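Local atomic coordinates of putative alpha-N-acetylgalactosaminidase (Bacillus halodurans C-125, PDB entry 3CC1), a protein that probably hydrolyses terminal alpha-linked N-acetylgalactosamine from glycans and glycoconjugates, as related glycosidases with a TIM-barrel domain do. Residues A[17-22]-A[284-289]; A[146-151]-A[183-188]; A[291-296]-A[323-328]. All coordinates share one frame; numbering follows the deposited sequence. Where two conformers were deposited one is given.

Contact 1: A[17-22]-A[284-289]; sequences NSWDCY and SVDGPG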
loop_
_atom_site.group_PDB
_atom_site.type_symbol
_atom_site.label_atom_id
_atom_site.label_comp_id
_atom_site.label_asym_id
_atom_site.label_seq_id
_atom_site.Cartn_x
_atom_site.Cartn_y
_atom_site.Cartn_z
ATOM N N ASN A 17 25.967 17.035 13.969
ATOM C CA ASN A 17 25.188 18.136 13.417
ATOM C C ASN A 17 24.323 18.767 14.532
ATOM O O ASN A 17 23.742 18.067 15.339
ATOM C CB ASN A 17 24.371 17.605 12.232
ATOM C CG ASN A 17 23.452 18.641 11.606
ATOM O OD1 ASN A 17 22.535 19.141 12.251
ATOM N ND2 ASN A 17 23.695 18.963 10.344
ATOM N N SER A 18 24.277 20.098 14.552
ATOM C CA SER A 18 23.678 20.896 15.632
ATOM C C SER A 18 22.143 20.851 15.678
ATOM O O SER A 18 21.570 21.307 16.654
ATOM C CB SER A 18 24.093 22.362 15.507
ATOM O OG SER A 18 23.578 22.971 14.341
ATOM N N TRP A 19 21.498 20.288 14.658
ATOM C CA TRP A 19 20.045 20.436 14.499
ATOM C C TRP A 19 19.184 19.754 15.567
ATOM O O TRP A 19 18.280 20.376 16.123
ATOM C CB TRP A 19 19.571 19.984 13.110
ATOM C CG TRP A 19 18.116 20.243 12.946
ATOM C CD1 TRP A 19 17.116 19.330 13.084
ATOM C CD2 TRP A 19 17.471 21.489 12.627
ATOM N NE1 TRP A 19 15.901 19.927 12.885
ATOM C CE2 TRP A 19 16.081 21.242 12.599
ATOM C CE3 TRP A 19 17.923 22.781 12.367
ATOM C CZ2 TRP A 19 15.143 22.244 12.349
ATOM C CZ3 TRP A 19 16.999 23.773 12.101
ATOM C CH2 TRP A 19 15.626 23.506 12.102
ATOM N N ASP A 20 19.442 18.483 15.848
ATOM C CA ASP A 20 18.530 17.725 16.740
ATOM C C ASP A 20 18.596 18.212 18.210
ATOM O O ASP A 20 17.649 18.030 18.967
ATOM C CB ASP A 20 18.795 16.219 16.701
ATOM C CG ASP A 20 18.292 15.524 15.443
ATOM O OD1 ASP A 20 17.765 16.159 14.492
ATOM O OD2 ASP A 20 18.438 14.268 15.416
ATOM N N CYS A 21 19.719 18.822 18.592
ATOM C CA CYS A 21 19.916 19.349 19.953
ATOM C C CYS A 21 19.576 20.827 20.049
ATOM O O CYS A 21 18.916 21.226 20.996
ATOM C CB CYS A 21 21.320 19.055 20.526
ATOM S SG CYS A 21 22.719 19.231 19.343
ATOM N N TYR A 22 19.984 21.631 19.062
ATOM C CA TYR A 22 19.884 23.097 19.180
ATOM C C TYR A 22 19.096 23.775 18.058
ATOM O O TYR A 22 18.974 25.006 18.002
ATOM C CB TYR A 22 21.289 23.748 19.301
ATOM C CG TYR A 22 22.015 23.251 20.513
ATOM C CD1 TYR A 22 21.491 23.488 21.774
ATOM C CD2 TYR A 22 23.175 22.475 20.406
ATOM C CE1 TYR A 22 22.098 23.004 22.904
ATOM C CE2 TYR A 22 23.806 21.987 21.534
ATOM C CZ TYR A 22 23.270 22.266 22.784
ATOM O OH TYR A 22 23.854 21.766 23.927
ATOM N N SER A 284 14.556 23.241 20.350
ATOM C CA SER A 284 14.049 22.467 19.203
ATOM C C SER A 284 12.519 22.521 19.166
ATOM O O SER A 284 11.829 22.264 20.172
ATOM C CB SER A 284 14.487 21.014 19.305
ATOM O OG SER A 284 14.149 20.295 18.142
ATOM N N VAL A 285 11.985 22.800 17.992
ATOM C CA VAL A 285 10.540 22.944 17.836
ATOM C C VAL A 285 9.912 22.015 16.753
ATOM O O VAL A 285 8.708 22.083 16.517
ATOM C CB VAL A 285 10.148 24.424 17.545
ATOM C CG1 VAL A 285 10.490 25.305 18.771
ATOM C CG2 VAL A 285 10.834 24.956 16.274
ATOM N N ASP A 286 10.728 21.199 16.084
ATOM C CA ASP A 286 10.239 20.349 14.999
ATOM C C ASP A 286 10.195 18.875 15.350
ATOM O O ASP A 286 9.821 18.040 14.514
ATOM C CB ASP A 286 11.095 20.508 13.733
ATOM C CG ASP A 286 12.522 20.044 13.926
ATOM O OD1 ASP A 286 13.091 20.427 14.972
ATOM O OD2 ASP A 286 13.070 19.330 13.036
ATOM N N GLY A 287 10.612 18.543 16.566
ATOM C CA GLY A 287 10.705 17.115 16.969
ATOM C C GLY A 287 9.565 16.624 17.858
ATOM O O GLY A 287 8.702 17.392 18.260
ATOM N N PRO A 288 9.553 15.317 18.152
ATOM C CA PRO A 288 8.440 14.708 18.838
ATOM C C PRO A 288 8.507 14.812 20.372
ATOM O O PRO A 288 8.067 13.912 21.066
ATOM C CB PRO A 288 8.518 13.261 18.386
ATOM C CG PRO A 288 9.988 13.007 18.211
ATOM C CD PRO A 288 10.453 14.315 17.562
ATOM N N GLY A 289 9.002 15.925 20.880
ATOM C CA GLY A 289 9.049 16.150 22.310
ATOM C C GLY A 289 9.831 17.394 22.619
ATOM O O GLY A 289 10.144 18.169 21.721
HETATM O O HOH W 1 15.473 20.935 15.993
#
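Trp-19 reaches Asp-286 with the N-H of its indole. From CB the side chain extends with CG trans to the backbone N (chi1 -176°), which brings the ring end, NE1 foremost, up to the 284-289 loop. CD1 has Asp-20 OD1 at its edge, 3.5 Å away and in the ring plane. NE1 comes next and makes the bond across: it donates to Asp-286 OD2 at 2.9 Å, with an angle of 156° at the hydrogen. The acceptor lies in the indole plane and is met on its syn side, somewhat out of the carboxylate plane, the two planes being 73° apart. Farther round, CZ2 passes 3.6 Å from the same OD2.

This tryptophan sits just past strand 14-17 of the TIM barrel, where Asn-17 OD1 accepts from Trp-19 N in a capping bond at the turn leading into the short helix. Asp-286 OD2 also accepts from the indole of Trp-244, so an aspartate suits a place with two N-H donors. A leucine in place of Trp-19 is likely to leave Asp-286 OD2 with Trp-244 alone of these two, and the carboxylate less firmly fixed. Over one indole face a water donates to Trp-19 O and to Asp-286 OD1, and also bonds Ser-284 OG. Leu-191 of the second subunit packs on both Trp-19 and Asp-286.

Contact 2: A[146-151]-A[183-188]; sequences CPWNTD and VDDIAA. With SO4 (sulfate ion), chain C; IMD (imidazole), chain G.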
loop_
_atom_site.group_PDB
_atom_site.type_symbol
_atom_site.label_atom_id
_atom_site.label_comp_id
_atom_site.label_asym_id
_atom_site.label_seq_id
_atom_site.Cartn_x
_atom_site.Cartn_y
_atom_site.Cartn_z
ATOM N N CYS A 146 10.654 28.557 -1.128
ATOM C CA CYS A 146 10.708 27.347 -0.354
ATOM C C CYS A 146 9.484 27.373 0.531
ATOM O O CYS A 146 9.254 28.369 1.206
ATOM C CB CYS A 146 11.959 27.296 0.506
ATOM S SG CYS A 146 11.935 25.912 1.677
ATOM N N PRO A 147 8.652 26.305 0.489
ATOM C CA PRO A 147 7.409 26.411 1.231
ATOM C C PRO A 147 7.559 26.312 2.730
ATOM O O PRO A 147 6.633 26.645 3.407
ATOM C CB PRO A 147 6.583 25.225 0.712
ATOM C CG PRO A 147 7.510 24.330 0.124
ATOM C CD PRO A 147 8.640 25.130 -0.391
ATOM N N TRP A 148 8.721 25.934 3.240
ATOM C CA TRP A 148 8.870 25.725 4.682
ATOM C C TRP A 148 9.800 26.743 5.356
ATOM O O TRP A 148 10.063 26.680 6.562
ATOM C CB TRP A 148 9.314 24.287 4.974
ATOM C CG TRP A 148 10.385 23.714 4.131
ATOM C CD1 TRP A 148 10.221 22.952 3.014
ATOM C CD2 TRP A 148 11.797 23.774 4.367
ATOM N NE1 TRP A 148 11.425 22.568 2.520
ATOM C CE2 TRP A 148 12.421 23.053 3.324
ATOM C CE3 TRP A 148 12.593 24.392 5.330
ATOM C CZ2 TRP A 148 13.809 22.915 3.225
ATOM C CZ3 TRP A 148 13.989 24.240 5.241
ATOM C CH2 TRP A 148 14.573 23.503 4.199
ATOM N N ASN A 149 10.247 27.709 4.554
ATOM C CA ASN A 149 11.198 28.719 5.003
ATOM C C ASN A 149 11.296 29.938 4.095
ATOM O O ASN A 149 11.617 29.827 2.913
ATOM C CB ASN A 149 12.567 28.059 5.137
ATOM C CG ASN A 149 13.670 29.054 5.363
ATOM O OD1 ASN A 149 14.132 29.715 4.419
ATOM N ND2 ASN A 149 14.118 29.159 6.619
ATOM N N THR A 150 11.064 31.114 4.682
ATOM C CA THR A 150 10.981 32.373 3.928
ATOM C C THR A 150 12.343 33.069 3.606
ATOM O O THR A 150 12.350 34.183 3.100
ATOM C CB THR A 150 10.109 33.433 4.680
ATOM O OG1 THR A 150 10.624 33.600 6.010
ATOM C CG2 THR A 150 8.663 33.000 4.791
ATOM N N ASP A 151 13.470 32.420 3.873
ATOM C CA ASP A 151 14.757 33.132 3.843
ATOM C C ASP A 151 15.174 33.546 2.416
ATOM O O ASP A 151 15.770 34.596 2.207
ATOM C CB ASP A 151 15.895 32.257 4.447
ATOM C CG ASP A 151 15.801 32.081 5.961
ATOM O OD1 ASP A 151 15.106 32.897 6.642
ATOM O OD2 ASP A 151 16.477 31.124 6.457
ATOM N N VAL A 183 23.335 21.435 0.933
ATOM C CA VAL A 183 22.326 22.376 0.440
ATOM C C VAL A 183 20.944 21.778 0.728
ATOM O O VAL A 183 20.610 20.657 0.297
ATOM C CB VAL A 183 22.517 22.682 -1.049
ATOM C CG1 VAL A 183 21.590 23.831 -1.510
ATOM C CG2 VAL A 183 24.013 22.953 -1.340
ATOM N N ASP A 184 20.164 22.534 1.507
ATOM C CA ASP A 184 18.756 22.223 1.767
ATOM C C ASP A 184 17.826 22.958 0.781
ATOM O O ASP A 184 18.229 23.923 0.095
ATOM C CB ASP A 184 18.439 22.542 3.234
ATOM C CG ASP A 184 19.239 21.619 4.234
ATOM O OD1 ASP A 184 19.384 20.393 3.969
ATOM O OD2 ASP A 184 19.685 22.078 5.286
ATOM N N ASP A 185 16.593 22.467 0.675
ATOM C CA ASP A 185 15.603 22.975 -0.306
ATOM C C ASP A 185 16.076 22.816 -1.744
ATOM O O ASP A 185 15.777 23.633 -2.607
ATOM C CB ASP A 185 15.293 24.445 -0.121
ATOM C CG ASP A 185 14.107 24.912 -1.001
ATOM O OD1 ASP A 185 13.153 24.117 -1.149
ATOM O OD2 ASP A 185 14.143 26.043 -1.568
ATOM N N ILE A 186 16.811 21.745 -1.980
ATOM C CA ILE A 186 17.416 21.494 -3.265
ATOM C C ILE A 186 16.722 20.339 -3.962
ATOM O O ILE A 186 16.805 20.238 -5.178
ATOM C CB ILE A 186 18.966 21.272 -3.126
ATOM C CG1 ILE A 186 19.641 21.553 -4.467
ATOM C CG2 ILE A 186 19.285 19.873 -2.552
ATOM C CD1 ILE A 186 19.428 23.013 -5.015
ATOM N N ALA A 187 16.033 19.483 -3.209
ATOM C CA ALA A 187 15.068 18.577 -3.808
ATOM C C ALA A 187 13.765 19.394 -4.135
ATOM O O ALA A 187 13.590 20.551 -3.699
ATOM C CB ALA A 187 14.775 17.343 -2.864
ATOM N N ALA A 188 12.870 18.811 -4.917
ATOM C CA ALA A 188 11.550 19.420 -5.159
ATOM C C ALA A 188 10.719 19.335 -3.864
ATOM O O ALA A 188 10.486 18.256 -3.341
ATOM C CB ALA A 188 10.837 18.717 -6.312
HETATM S S SO4 C . 15.537 19.079 0.722
HETATM O O1 SO4 C . 14.303 19.324 -0.026
HETATM O O2 SO4 C . 15.746 20.075 1.806
HETATM O O3 SO4 C . 16.623 19.275 -0.245
HETATM O O4 SO4 C . 15.575 17.736 1.275
HETATM N N1 IMD G . 15.563 20.608 8.138
HETATM C C2 IMD G . 16.495 21.114 7.289
HETATM N N3 IMD G . 17.662 21.246 7.973
HETATM C C4 IMD G . 17.450 20.838 9.237
HETATM C C5 IMD G . 16.135 20.428 9.340
HETATM O O HOH W 2 12.415 21.427 -0.519
#
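A pocket at the end of strand 180-184 holds a sulfate and an imidazole, both probably from the crystallisation liquor, and there the indole of Trp-148 turns its edge to Asp-184 and Asp-185. CZ2 lies 3.8 Å from Asp-185 N and CH2 4.1 Å from Asp-184 CB, both near the ring plane. Cys-146 covers one indole face, its SG 3.3 Å above the ring centre and held there by a bond from Trp-148 N; a polarisable sulfur fits well here. Cys-146 CB packs 3.3 Å from Asp-185 OD2. With CG trans to the backbone N (chi1 -171°), that carboxylate lies alongside CB and SG of Cys-146, and Arg-116 takes OD2 in a salt bridge. Asp-184 OD2 bonds His-113 and, weakly, the imidazole N3.

The chain curls round the sulfate: Asp-185 N gives a 2.8 Å bond to O2, while Ile-186 N and Ala-187 N both donate to O3, and a water links Asp-185 OD1 to O1. Ser-218 of the same chain and Arg-190 of the second subunit also bond the anion, and this arginine makes a cation-pi contact with Trp-148. Loops gathered at the C-terminal ends of parallel strands are the usual setting of a TIM-barrel active site.

Contact 3: A[291-296]-A[323-328]; sequences DRWTRF and DNDEWT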
loop_
_atom_site.group_PDB
_atom_site.type_symbol
_atom_site.label_atom_id
_atom_site.label_comp_id
_atom_site.label_asym_id
_atom_site.label_seq_id
_atom_site.Cartn_x
_atom_site.Cartn_y
_atom_site.Cartn_z
ATOM N N ASP A 291 12.934 19.031 25.628
ATOM C CA ASP A 291 14.263 18.727 26.115
ATOM C C ASP A 291 14.255 17.334 26.727
ATOM O O ASP A 291 13.535 17.067 27.685
ATOM C CB ASP A 291 14.680 19.795 27.115
ATOM C CG ASP A 291 16.142 19.685 27.526
ATOM O OD1 ASP A 291 16.721 18.607 27.445
ATOM O OD2 ASP A 291 16.723 20.702 27.945
ATOM N N ARG A 292 15.039 16.426 26.161
ATOM C CA ARG A 292 14.867 15.008 26.438
ATOM C C ARG A 292 16.064 14.155 26.112
ATOM O O ARG A 292 16.962 14.559 25.371
ATOM C CB ARG A 292 13.676 14.470 25.652
ATOM C CG ARG A 292 13.909 14.276 24.152
ATOM C CD ARG A 292 12.605 14.042 23.398
ATOM N NE ARG A 292 12.795 13.933 21.941
ATOM C CZ ARG A 292 12.853 14.966 21.107
ATOM N NH1 ARG A 292 12.755 16.188 21.574
ATOM N NH2 ARG A 292 13.004 14.782 19.801
ATOM N N TRP A 293 16.046 12.967 26.708
ATOM C CA TRP A 293 16.789 11.830 26.228
ATOM C C TRP A 293 15.996 11.215 25.076
ATOM O O TRP A 293 14.767 11.252 25.060
ATOM C CB TRP A 293 16.961 10.776 27.312
ATOM C CG TRP A 293 18.104 9.922 27.065
ATOM C CD1 TRP A 293 18.113 8.598 26.633
ATOM C CD2 TRP A 293 19.464 10.295 27.238
ATOM N NE1 TRP A 293 19.418 8.146 26.543
ATOM C CE2 TRP A 293 20.262 9.173 26.902
ATOM C CE3 TRP A 293 20.086 11.462 27.644
ATOM C CZ2 TRP A 293 21.654 9.214 26.963
ATOM C CZ3 TRP A 293 21.473 11.488 27.719
ATOM C CH2 TRP A 293 22.233 10.394 27.367
ATOM N N THR A 294 16.716 10.664 24.109
ATOM C CA THR A 294 16.080 10.026 22.967
ATOM C C THR A 294 14.935 9.124 23.364
ATOM O O THR A 294 15.014 8.401 24.318
ATOM C CB THR A 294 17.078 9.245 22.089
ATOM O OG1 THR A 294 16.370 8.699 20.973
ATOM C CG2 THR A 294 17.759 8.137 22.847
ATOM N N ARG A 295 13.848 9.200 22.613
ATOM C CA ARG A 295 12.673 8.408 22.894
ATOM C C ARG A 295 12.855 6.972 22.402
ATOM O O ARG A 295 12.079 6.118 22.759
ATOM C CB ARG A 295 11.422 9.018 22.254
ATOM C CG ARG A 295 11.006 10.335 22.873
ATOM C CD ARG A 295 10.091 11.092 21.940
ATOM N NE ARG A 295 8.714 10.652 22.107
ATOM C CZ ARG A 295 8.056 9.861 21.254
ATOM N NH1 ARG A 295 8.592 9.394 20.119
ATOM N NH2 ARG A 295 6.814 9.531 21.549
ATOM N N PHE A 296 13.894 6.714 21.611
ATOM C CA PHE A 296 14.126 5.365 21.086
ATOM C C PHE A 296 14.581 4.456 22.228
ATOM O O PHE A 296 15.429 4.839 23.049
ATOM C CB PHE A 296 15.178 5.328 20.023
ATOM C CG PHE A 296 14.707 5.742 18.649
ATOM C CD1 PHE A 296 13.487 5.374 18.168
ATOM C CD2 PHE A 296 15.572 6.394 17.797
ATOM C CE1 PHE A 296 13.097 5.723 16.854
ATOM C CE2 PHE A 296 15.192 6.750 16.507
ATOM C CZ PHE A 296 13.950 6.407 16.046
ATOM N N ASP A 323 26.833 15.318 26.929
ATOM C CA ASP A 323 25.923 14.711 27.900
ATOM C C ASP A 323 25.761 13.206 27.708
ATOM O O ASP A 323 24.884 12.593 28.302
ATOM C CB ASP A 323 24.555 15.375 27.825
ATOM C CG ASP A 323 24.584 16.797 28.311
ATOM O OD1 ASP A 323 25.487 17.105 29.101
ATOM O OD2 ASP A 323 23.717 17.593 27.908
ATOM N N ASN A 324 26.589 12.611 26.861
ATOM C CA ASN A 324 26.493 11.174 26.577
ATOM C C ASN A 324 26.618 10.339 27.862
ATOM O O ASN A 324 27.321 10.715 28.794
ATOM C CB ASN A 324 27.611 10.700 25.650
ATOM C CG ASN A 324 27.318 10.934 24.187
ATOM O OD1 ASN A 324 26.207 11.336 23.811
ATOM N ND2 ASN A 324 28.313 10.642 23.341
ATOM N N ASP A 325 25.950 9.202 27.892
ATOM C CA ASP A 325 26.236 8.188 28.917
ATOM C C ASP A 325 27.086 7.107 28.306
ATOM O O ASP A 325 27.433 7.170 27.132
ATOM C CB ASP A 325 24.967 7.577 29.518
ATOM C CG ASP A 325 23.986 7.045 28.465
ATOM O OD1 ASP A 325 24.276 7.057 27.239
ATOM O OD2 ASP A 325 22.911 6.587 28.889
ATOM N N GLU A 326 27.410 6.097 29.099
ATOM C CA GLU A 326 28.293 5.041 28.636
ATOM C C GLU A 326 27.612 4.283 27.494
ATOM O O GLU A 326 28.235 3.973 26.462
ATOM C CB GLU A 326 28.697 4.121 29.811
ATOM C CG GLU A 326 29.422 2.862 29.407
ATOM N N TRP A 327 26.322 4.021 27.648
ATOM C CA TRP A 327 25.580 3.347 26.579
ATOM C C TRP A 327 25.712 4.097 25.248
ATOM O O TRP A 327 26.032 3.513 24.213
ATOM C CB TRP A 327 24.083 3.176 26.931
ATOM C CG TRP A 327 23.240 2.844 25.733
ATOM C CD1 TRP A 327 22.551 3.730 24.955
ATOM C CD2 TRP A 327 23.026 1.559 25.153
ATOM N NE1 TRP A 327 21.929 3.078 23.945
ATOM C CE2 TRP A 327 22.199 1.747 24.030
ATOM C CE3 TRP A 327 23.459 0.266 25.465
ATOM C CZ2 TRP A 327 21.782 0.696 23.222
ATOM C CZ3 TRP A 327 23.055 -0.777 24.661
ATOM C CH2 TRP A 327 22.216 -0.557 23.551
ATOM N N THR A 328 25.452 5.392 25.263
ATOM C CA THR A 328 25.431 6.158 23.989
ATOM C C THR A 328 26.821 6.202 23.335
ATOM O O THR A 328 26.967 6.022 22.122
ATOM C CB THR A 328 24.816 7.567 24.168
ATOM O OG1 THR A 328 23.520 7.433 24.756
ATOM C CG2 THR A 328 24.685 8.326 22.805
#
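Trp-293 presents the outer edge of its six-membered ring to the start of helix 326-332, and the carboxylate of Asp-325 stands steeply against it, the two planes 70° apart. CZ2 does the touching, 3.4 Å from Asp-325 OD1 at the ring edge. Thr-328 points the opposite way along the indole, and its OG1 comes within 3.4 Å of the same CZ2 from an oblique direction. CH2 and CZ3 share the carbonyl of Asp-323, whose O lies in the ring plane 3.6 Å from CH2.

Asp-325 is the N-cap of the helix. With CG lodged between its backbone N and carbonyl carbon (chi1 52°), the carboxylate folds back: OD1 accepts from Thr-328 N at 2.8 Å and from Thr-328 OG1 at 2.6 Å. An aspartate suits this place, its short side chain turning back onto the residue three on. The hydroxyl comes in on the syn side of the carboxylate, the amide from above its plane. Asp-323 sends its carboxylate to His-279, which Trp-293 also touches. The weakly positive C-H rim of the indole meets two oxygens at its edge, Asp-325 OD1 and Asp-323 O, which suggests a modest electrostatic attraction added to van der Waals contact.

In the fold
From the N terminus the chain first lays down strand 14-17, and contact 1 joins the turn after it to the loop between strands 279-280 and 292-293, closing a span of 261 residues. Contact 2 is nested inside that span: it closes a much shorter loop, from the stretch before strand 152-155 to the end of strand 180-184. Contact 3 follows in series, tying strand 292-293 to the start of helix 326-332. Contacts 1 and 3 are neighbours that meet through Pro-288 and Arg-295, whereas contacts 2 and 3 stay about 17 Å apart at their nearest atoms. Contacts 1 and 2 both border the second subunit; contact 3 touches no other chain.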